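Local coordinates for protein malonate decarboxylase subunit alpha (Acinetobacter baumannii ATCC 17978, PDB 6MPR) that probably serves as the transferase subunit of malonate decarboxylase, exchanging acetyl for malonyl on the acyl carrier protein as malonate is broken down, at residues T274-E286 and L300-W314. Residues are numbered along the deposited sequence; the frame is centred on the assembly and turned at random. Where two conformers were deposited one is given.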
ATOM      1  N   THR A 274      21.874  10.779   6.603  1.00 13.72           N
ATOM      2  CA  THR A 274      21.807   9.543   5.827  1.00 12.03           C
ATOM      3  C   THR A 274      22.727   9.583   4.614  1.00 13.06           C
ATOM      4  O   THR A 274      23.161   8.528   4.142  1.00 11.50           O
ATOM      5  CB  THR A 274      20.359   9.250   5.410  1.00 16.89           C
ATOM      6  OG1 THR A 274      19.782  10.397   4.763  1.00 13.33           O
ATOM      7  CG2 THR A 274      19.514   8.867   6.631  1.00 15.71           C
ATOM      8  N   ALA A 275      23.041  10.778   4.097  1.00 12.06           N
ATOM      9  CA  ALA A 275      24.031  10.872   3.026  1.00 11.28           C
ATOM     10  C   ALA A 275      25.390  10.375   3.504  1.00 11.98           C
ATOM     11  O   ALA A 275      26.106   9.677   2.770  1.00 17.87           O
ATOM     12  CB  ALA A 275      24.134  12.308   2.525  1.00 14.74           C
ATOM     13  N   ALA A 276      25.757  10.723   4.740  1.00 12.14           N
ATOM     14  CA  ALA A 276      26.998  10.220   5.328  1.00 15.26           C
ATOM     15  C   ALA A 276      27.001   8.698   5.397  1.00 14.05           C
ATOM     16  O   ALA A 276      28.031   8.066   5.134  1.00 13.81           O
ATOM     17  CB  ALA A 276      27.219  10.832   6.722  1.00 13.21           C
ATOM     18  N   ILE A 277      25.865   8.084   5.746  1.00 11.97           N
ATOM     19  CA  ILE A 277      25.785   6.618   5.752  1.00 11.78           C
ATOM     20  C   ILE A 277      26.107   6.068   4.369  1.00 13.03           C
ATOM     21  O   ILE A 277      26.970   5.190   4.207  1.00 11.84           O
ATOM     22  CB  ILE A 277      24.387   6.151   6.212  1.00 12.20           C
ATOM     23  CG1 ILE A 277      24.185   6.398   7.705  1.00 13.50           C
ATOM     24  CG2 ILE A 277      24.184   4.674   5.896  1.00 13.20           C
ATOM     25  CD1 ILE A 277      22.779   6.064   8.170  1.00 15.43           C
ATOM     26  N   GLU A 278      25.400   6.575   3.351  1.00 14.83           N
ATOM     27  CA  GLU A 278      25.610   6.127   1.978  1.00 12.53           C
ATOM     28  C   GLU A 278      27.068   6.279   1.560  1.00 13.49           C
ATOM     29  O   GLU A 278      27.630   5.389   0.908  1.00 14.21           O
ATOM     30  CB  GLU A 278      24.687   6.911   1.039  1.00 13.27           C
ATOM     31  CG  GLU A 278      23.190   6.745   1.378  1.00 10.11           C
ATOM     32  CD  GLU A 278      22.275   7.764   0.720  1.00 14.74           C
ATOM     33  OE1 GLU A 278      22.676   8.407  -0.269  1.00 14.98           O
ATOM     34  OE2 GLU A 278      21.134   7.920   1.220  1.00 12.37           O
ATOM     35  N   LEU A 279      27.708   7.384   1.954  1.00 17.12           N
ATOM     36  CA  LEU A 279      29.071   7.680   1.522  1.00 13.41           C
ATOM     37  C   LEU A 279      30.154   6.984   2.342  1.00 17.33           C
ATOM     38  O   LEU A 279      31.310   6.956   1.900  1.00 16.08           O
ATOM     39  CB  LEU A 279      29.317   9.191   1.534  1.00 13.96           C
ATOM     40  CG  LEU A 279      28.600   9.912   0.388  1.00 16.02           C
ATOM     41  CD1 LEU A 279      28.691  11.429   0.546  1.00 19.06           C
ATOM     42  CD2 LEU A 279      29.177   9.467  -0.951  1.00 15.03           C
ATOM     43  N   ILE A 280      29.839   6.408   3.502  1.00 14.46           N
ATOM     44  CA  ILE A 280      30.852   5.665   4.237  1.00 14.64           C
ATOM     45  C   ILE A 280      30.623   4.163   4.197  1.00 18.20           C
ATOM     46  O   ILE A 280      31.451   3.418   4.724  1.00 13.83           O
ATOM     47  CB  ILE A 280      31.014   6.143   5.700  1.00 14.17           C
ATOM     48  CG1 ILE A 280      29.819   5.754   6.567  1.00 18.53           C
ATOM     49  CG2 ILE A 280      31.325   7.632   5.777  1.00 16.59           C
ATOM     50  CD1 ILE A 280      30.051   5.987   8.041  1.00 19.23           C
ATOM     51  N   LEU A 281      29.549   3.685   3.575  1.00 14.47           N
ATOM     52  CA  LEU A 281      29.479   2.251   3.306  1.00 16.02           C
ATOM     53  C   LEU A 281      30.722   1.735   2.594  1.00 16.45           C
ATOM     54  O   LEU A 281      31.298   0.741   3.061  1.00 14.85           O
ATOM     55  CB  LEU A 281      28.209   1.913   2.514  1.00 18.86           C
ATOM     56  CG  LEU A 281      26.923   1.876   3.327  1.00 17.25           C
ATOM     57  CD1 LEU A 281      25.765   1.711   2.365  1.00 12.50           C
ATOM     58  CD2 LEU A 281      26.978   0.723   4.334  1.00 17.49           C
ATOM     59  N   PRO A 282      31.217   2.357   1.514  1.00 17.13           N
ATOM     60  CA  PRO A 282      32.366   1.771   0.808  1.00 17.24           C
ATOM     61  C   PRO A 282      33.697   1.963   1.515  1.00 17.93           C
ATOM     62  O   PRO A 282      34.712   1.439   1.036  1.00 16.42           O
ATOM     63  CB  PRO A 282      32.362   2.509  -0.547  1.00 23.06           C
ATOM     64  CG  PRO A 282      30.998   3.149  -0.648  1.00 15.33           C
ATOM     65  CD  PRO A 282      30.647   3.486   0.756  1.00 16.57           C
ATOM     66  N   THR A 283      33.737   2.708   2.617  1.00 17.16           N
ATOM     67  CA  THR A 283      34.969   2.917   3.373  1.00 18.46           C
ATOM     68  C   THR A 283      34.846   2.278   4.751  1.00 17.91           C
ATOM     69  O   THR A 283      35.442   1.230   5.003  1.00 17.91           O
ATOM     70  CB  THR A 283      35.286   4.409   3.495  1.00 19.97           C
ATOM     71  OG1 THR A 283      34.146   5.089   4.034  1.00 17.40           O
ATOM     72  CG2 THR A 283      35.629   5.004   2.137  1.00 20.68           C
ATOM     73  N   TYR A 284      34.062   2.871   5.648  1.00 19.48           N
ATOM     74  CA  TYR A 284      33.868   2.276   6.966  1.00 20.10           C
ATOM     75  C   TYR A 284      33.164   0.926   6.867  1.00 20.52           C
ATOM     76  O   TYR A 284      33.557  -0.041   7.531  1.00 22.45           O
ATOM     77  CB  TYR A 284      33.080   3.240   7.845  1.00 20.66           C
ATOM     78  CG  TYR A 284      32.815   2.735   9.239  1.00 15.46           C
ATOM     79  CD1 TYR A 284      33.861   2.517  10.124  1.00 16.22           C
ATOM     80  CD2 TYR A 284      31.512   2.516   9.683  1.00 20.25           C
ATOM     81  CE1 TYR A 284      33.615   2.070  11.419  1.00 19.93           C
ATOM     82  CE2 TYR A 284      31.256   2.070  10.973  1.00 18.29           C
ATOM     83  CZ  TYR A 284      32.311   1.846  11.831  1.00 21.63           C
ATOM     84  OH  TYR A 284      32.055   1.404  13.112  1.00 20.84           O
ATOM     85  N   GLY A 285      32.132   0.831   6.027  1.00 18.19           N
ATOM     86  CA  GLY A 285      31.463  -0.444   5.857  1.00 15.54           C
ATOM     87  C   GLY A 285      32.392  -1.510   5.315  1.00 16.72           C
ATOM     88  O   GLY A 285      32.359  -2.658   5.761  1.00 19.40           O
ATOM     89  N   GLU A 286      33.248  -1.137   4.359  1.00 18.73           N
ATOM     90  CA  GLU A 286      34.228  -2.075   3.813  1.00 18.79           C
ATOM     91  C   GLU A 286      35.222  -2.532   4.875  1.00 23.27           C
ATOM     92  O   GLU A 286      35.600  -3.709   4.920  1.00 21.27           O
ATOM     93  CB  GLU A 286      34.958  -1.426   2.635  1.00 20.34           C
ATOM     94  CG  GLU A 286      36.131  -2.220   2.077  1.00 22.00           C
ATOM     95  CD  GLU A 286      35.719  -3.544   1.483  1.00 33.14           C
ATOM     96  OE1 GLU A 286      36.584  -4.449   1.438  1.00 35.68           O
ATOM     97  OE2 GLU A 286      34.545  -3.686   1.064  1.00 23.43           O
ATOM     98  N   LEU A 300      14.311   3.977  -2.882  1.00  8.15           N
ATOM     99  CA  LEU A 300      15.052   5.230  -2.779  1.00  8.60           C
ATOM    100  C   LEU A 300      15.032   5.936  -4.130  1.00 12.32           C
ATOM    101  O   LEU A 300      15.029   5.279  -5.173  1.00 12.51           O
ATOM    102  CB  LEU A 300      16.512   4.962  -2.366  1.00 13.50           C
ATOM    103  CG  LEU A 300      17.277   6.133  -1.745  1.00 12.04           C
ATOM    104  CD1 LEU A 300      16.925   6.233  -0.258  1.00  8.10           C
ATOM    105  CD2 LEU A 300      18.753   5.929  -1.941  1.00 12.00           C
ATOM    106  N   ASN A 301      15.047   7.273  -4.115  1.00 12.92           N
ATOM    107  CA  ASN A 301      15.325   7.965  -5.362  0.55 12.95           C
ATOM    108  C   ASN A 301      16.801   7.796  -5.714  1.00 11.78           C
ATOM    109  O   ASN A 301      17.591   7.278  -4.916  1.00 11.84           O
ATOM    110  CB  ASN A 301      14.907   9.429  -5.261  0.55  9.80           C
ATOM    111  CG  ASN A 301      13.431   9.620  -5.558  0.55 13.63           C
ATOM    112  OD1 ASN A 301      12.683   8.646  -5.657  0.55 13.28           O
ATOM    113  ND2 ASN A 301      13.005  10.867  -5.700  0.55 12.23           N
ATOM    114  N   PRO A 302      17.205   8.161  -6.951  1.00 10.43           N
ATOM    115  CA  PRO A 302      18.636   7.980  -7.292  1.00 10.89           C
ATOM    116  C   PRO A 302      19.533   9.048  -6.664  1.00 14.99           C
ATOM    117  O   PRO A 302      19.964  10.023  -7.299  1.00 13.89           O
ATOM    118  CB  PRO A 302      18.635   8.064  -8.822  1.00 10.77           C
ATOM    119  CG  PRO A 302      17.198   8.025  -9.249  1.00 13.30           C
ATOM    120  CD  PRO A 302      16.452   8.635  -8.123  1.00 12.79           C
ATOM    121  N   HIS A 303      19.807   8.879  -5.372  1.00  8.87           N
ATOM    122  CA  HIS A 303      20.650   9.830  -4.658  1.00 12.46           C
ATOM    123  C   HIS A 303      22.022   9.859  -5.318  1.00 12.58           C
ATOM    124  O   HIS A 303      22.643   8.796  -5.474  1.00 13.07           O
ATOM    125  CB  HIS A 303      20.830   9.410  -3.196  1.00 14.08           C
ATOM    126  CG  HIS A 303      19.598   9.526  -2.350  1.00 13.84           C
ATOM    127  ND1 HIS A 303      19.627   9.346  -0.980  1.00 11.80           N
ATOM    128  CD2 HIS A 303      18.309   9.790  -2.671  1.00 13.99           C
ATOM    129  CE1 HIS A 303      18.405   9.501  -0.496  1.00 10.71           C
ATOM    130  NE2 HIS A 303      17.589   9.774  -1.499  1.00 14.57           N
ATOM    131  N   PRO A 304      22.530  11.031  -5.730  1.00 11.84           N
ATOM    132  CA  PRO A 304      23.924  11.069  -6.184  1.00 12.74           C
ATOM    133  C   PRO A 304      24.875  10.583  -5.115  1.00 12.06           C
ATOM    134  O   PRO A 304      25.927  10.013  -5.441  1.00 11.53           O
ATOM    135  CB  PRO A 304      24.150  12.555  -6.525  1.00 14.44           C
ATOM    136  CG  PRO A 304      22.764  13.053  -6.855  1.00 13.27           C
ATOM    137  CD  PRO A 304      21.906  12.361  -5.813  1.00 12.80           C
ATOM    138  N   THR A 305      24.526  10.756  -3.836  1.00 12.51           N
ATOM    139  CA  THR A 305      25.427  10.290  -2.789  1.00 11.08           C
ATOM    140  C   THR A 305      25.460   8.772  -2.669  1.00 15.11           C
ATOM    141  O   THR A 305      26.316   8.251  -1.945  1.00 14.26           O
ATOM    142  CB  THR A 305      25.057  10.898  -1.434  1.00 11.38           C
ATOM    143  OG1 THR A 305      23.689  10.610  -1.113  1.00 12.95           O
ATOM    144  CG2 THR A 305      25.284  12.396  -1.448  1.00 13.89           C
ATOM    145  N   LEU A 306      24.563   8.051  -3.358  1.00 11.87           N
ATOM    146  CA  LEU A 306      24.644   6.595  -3.423  1.00 12.56           C
ATOM    147  C   LEU A 306      25.583   6.095  -4.518  1.00 16.65           C
ATOM    148  O   LEU A 306      25.854   4.892  -4.576  1.00 12.85           O
ATOM    149  CB  LEU A 306      23.239   5.987  -3.633  1.00 10.78           C
ATOM    150  CG  LEU A 306      23.039   4.515  -3.263  1.00 12.26           C
ATOM    151  CD1 LEU A 306      23.194   4.336  -1.754  1.00 16.38           C
ATOM    152  CD2 LEU A 306      21.655   4.038  -3.726  1.00 12.43           C
ATOM    153  N   ILE A 307      26.101   6.975  -5.377  1.00 12.58           N
ATOM    154  CA  ILE A 307      26.936   6.519  -6.494  1.00 11.40           C
ATOM    155  C   ILE A 307      28.125   5.670  -6.034  1.00 11.86           C
ATOM    156  O   ILE A 307      28.339   4.593  -6.607  1.00 11.97           O
ATOM    157  CB  ILE A 307      27.348   7.708  -7.370  1.00 11.76           C
ATOM    158  CG1 ILE A 307      26.110   8.263  -8.106  1.00 11.34           C
ATOM    159  CG2 ILE A 307      28.428   7.301  -8.373  1.00 12.34           C
ATOM    160  CD1 ILE A 307      26.387   9.504  -8.928  1.00 12.36           C
ATOM    161  N   PRO A 308      28.916   6.073  -5.034  1.00 13.64           N
ATOM    162  CA  PRO A 308      30.050   5.212  -4.648  1.00 12.92           C
ATOM    163  C   PRO A 308      29.614   3.833  -4.154  1.00 12.40           C
ATOM    164  O   PRO A 308      30.260   2.827  -4.473  1.00 14.25           O
ATOM    165  CB  PRO A 308      30.753   6.038  -3.558  1.00 13.01           C
ATOM    166  CG  PRO A 308      30.417   7.455  -3.911  1.00 12.98           C
ATOM    167  CD  PRO A 308      28.976   7.380  -4.347  1.00 13.14           C
ATOM    168  N   ALA A 309      28.522   3.759  -3.390  1.00 11.87           N
ATOM    169  CA  ALA A 309      27.997   2.470  -2.944  1.00 14.63           C
ATOM    170  C   ALA A 309      27.527   1.607  -4.117  1.00 14.96           C
ATOM    171  O   ALA A 309      27.630   0.378  -4.060  1.00 13.33           O
ATOM    172  CB  ALA A 309      26.843   2.692  -1.955  1.00 13.97           C
ATOM    173  N   ILE A 310      26.966   2.221  -5.170  1.00 11.29           N
ATOM    174  CA  ILE A 310      26.628   1.448  -6.361  1.00 11.29           C
ATOM    175  C   ILE A 310      27.893   0.981  -7.065  1.00 11.93           C
ATOM    176  O   ILE A 310      28.028  -0.193  -7.421  1.00 14.41           O
ATOM    177  CB  ILE A 310      25.760   2.273  -7.322  1.00 11.56           C
ATOM    178  CG1 ILE A 310      24.430   2.638  -6.669  1.00 11.09           C
ATOM    179  CG2 ILE A 310      25.525   1.497  -8.617  1.00 12.87           C
ATOM    180  CD1 ILE A 310      23.664   3.675  -7.475  1.00 13.17           C
ATOM    181  N   GLU A 311      28.838   1.900  -7.283  1.00 13.03           N
ATOM    182  CA  GLU A 311      30.012   1.564  -8.087  1.00 15.09           C
ATOM    183  C   GLU A 311      30.865   0.489  -7.436  1.00 18.82           C
ATOM    184  O   GLU A 311      31.534  -0.278  -8.146  1.00 14.81           O
ATOM    185  CB  GLU A 311      30.856   2.814  -8.342  1.00 17.85           C
ATOM    186  CG  GLU A 311      30.160   3.863  -9.202  1.00 18.10           C
ATOM    187  CD  GLU A 311      29.732   3.309 -10.552  1.00 15.45           C
ATOM    188  OE1 GLU A 311      30.611   2.920 -11.343  1.00 17.22           O
ATOM    189  OE2 GLU A 311      28.510   3.246 -10.811  1.00 21.10           O
ATOM    190  N   THR A 312      30.888   0.427  -6.101  1.00 13.27           N
ATOM    191  CA  THR A 312      31.701  -0.581  -5.426  1.00 16.85           C
ATOM    192  C   THR A 312      30.954  -1.877  -5.161  1.00 15.45           C
ATOM    193  O   THR A 312      31.519  -2.775  -4.521  1.00 21.49           O
ATOM    194  CB  THR A 312      32.256  -0.046  -4.099  1.00 18.22           C
ATOM    195  OG1 THR A 312      31.185   0.504  -3.320  1.00 15.56           O
ATOM    196  CG2 THR A 312      33.312   1.030  -4.344  1.00 14.34           C
ATOM    197  N   GLY A 313      29.714  -2.004  -5.623  1.00 15.74           N
ATOM    198  CA  GLY A 313      29.008  -3.274  -5.567  1.00 20.89           C
ATOM    199  C   GLY A 313      28.171  -3.525  -4.329  1.00 16.92           C
ATOM    200  O   GLY A 313      27.739  -4.665  -4.128  1.00 16.10           O
ATOM    201  N   TRP A 314      27.918  -2.507  -3.499  1.00 12.11           N
ATOM    202  CA  TRP A 314      27.067  -2.710  -2.328  1.00 11.77           C
ATOM    203  C   TRP A 314      25.603  -2.789  -2.714  1.00 12.97           C
ATOM    204  O   TRP A 314      24.842  -3.575  -2.135  1.00 15.17           O
ATOM    205  CB  TRP A 314      27.228  -1.570  -1.324  1.00 12.75           C
ATOM    206  CG  TRP A 314      28.515  -1.596  -0.600  1.00 13.85           C
ATOM    207  CD1 TRP A 314      29.737  -1.247  -1.096  1.00 19.49           C
ATOM    208  CD2 TRP A 314      28.721  -1.972   0.765  1.00 12.95           C
ATOM    209  NE1 TRP A 314      30.697  -1.397  -0.124  1.00 16.75           N
ATOM    210  CE2 TRP A 314      30.097  -1.832   1.029  1.00 14.98           C
ATOM    211  CE3 TRP A 314      27.875  -2.409   1.789  1.00 12.23           C
ATOM    212  CZ2 TRP A 314      30.653  -2.140   2.272  1.00 18.81           C
ATOM    213  CZ3 TRP A 314      28.419  -2.708   3.016  1.00 15.85           C
ATOM    214  CH2 TRP A 314      29.800  -2.576   3.250  1.00 13.76           C
TER
HETATM  215  O   HOH W   1      27.726   5.995  -1.723  1.00 12.29           O
HETATM  216  O   HOH W   2      33.528  -1.286  -0.570  1.00 27.65           O
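The indole of Trp314 lies against the backbone of Leu281, whose carbonyl carbon sits 3.7 Å above one face, off toward the rim, with Pro282 N beside it. At the ring's edge, Trp314 CH2 comes within 3.5 Å of Gly285 C, and NE1 donates to a water that also binds Glu286 OE2. At the other end of the contact the His303 ring carries Leu300 CD2 over the centre of one face and offers its ND1 edge to the Glu278 carboxylate, the two planes 34° apart. His303 ND1 donates to the syn side of Glu278 OE2 at 3.0 Å and more weakly to OE1. Glu278 is extended beyond CG (chi2 165°), which brings OE1 to Thr305 OG1, a 2.6 Å bond donated by the hydroxyl. His268 also bonds OE2, so three residues hold the buried carboxylate in place and fix its rotation. In between, a water bridges Glu278 O, Thr305 O and Ala309 N, while Leu279 CD2 packs 3.8 Å from Pro308 CG and Pro282 CG rests on Pro308 and Ala309. A Schellman motif at Gly313 ends helix 307-311 just before Trp314. The axes of the two helical segments cross at 36°, 7.9 Å apart; helix 244-261 packs against Ile277, and helix 547-553 against Pro308. Helix 272-287 is the crossover between adjacent parallel strands 265-268 and 297-299, a beta-alpha-beta unit, and 300-314 follows the second strand.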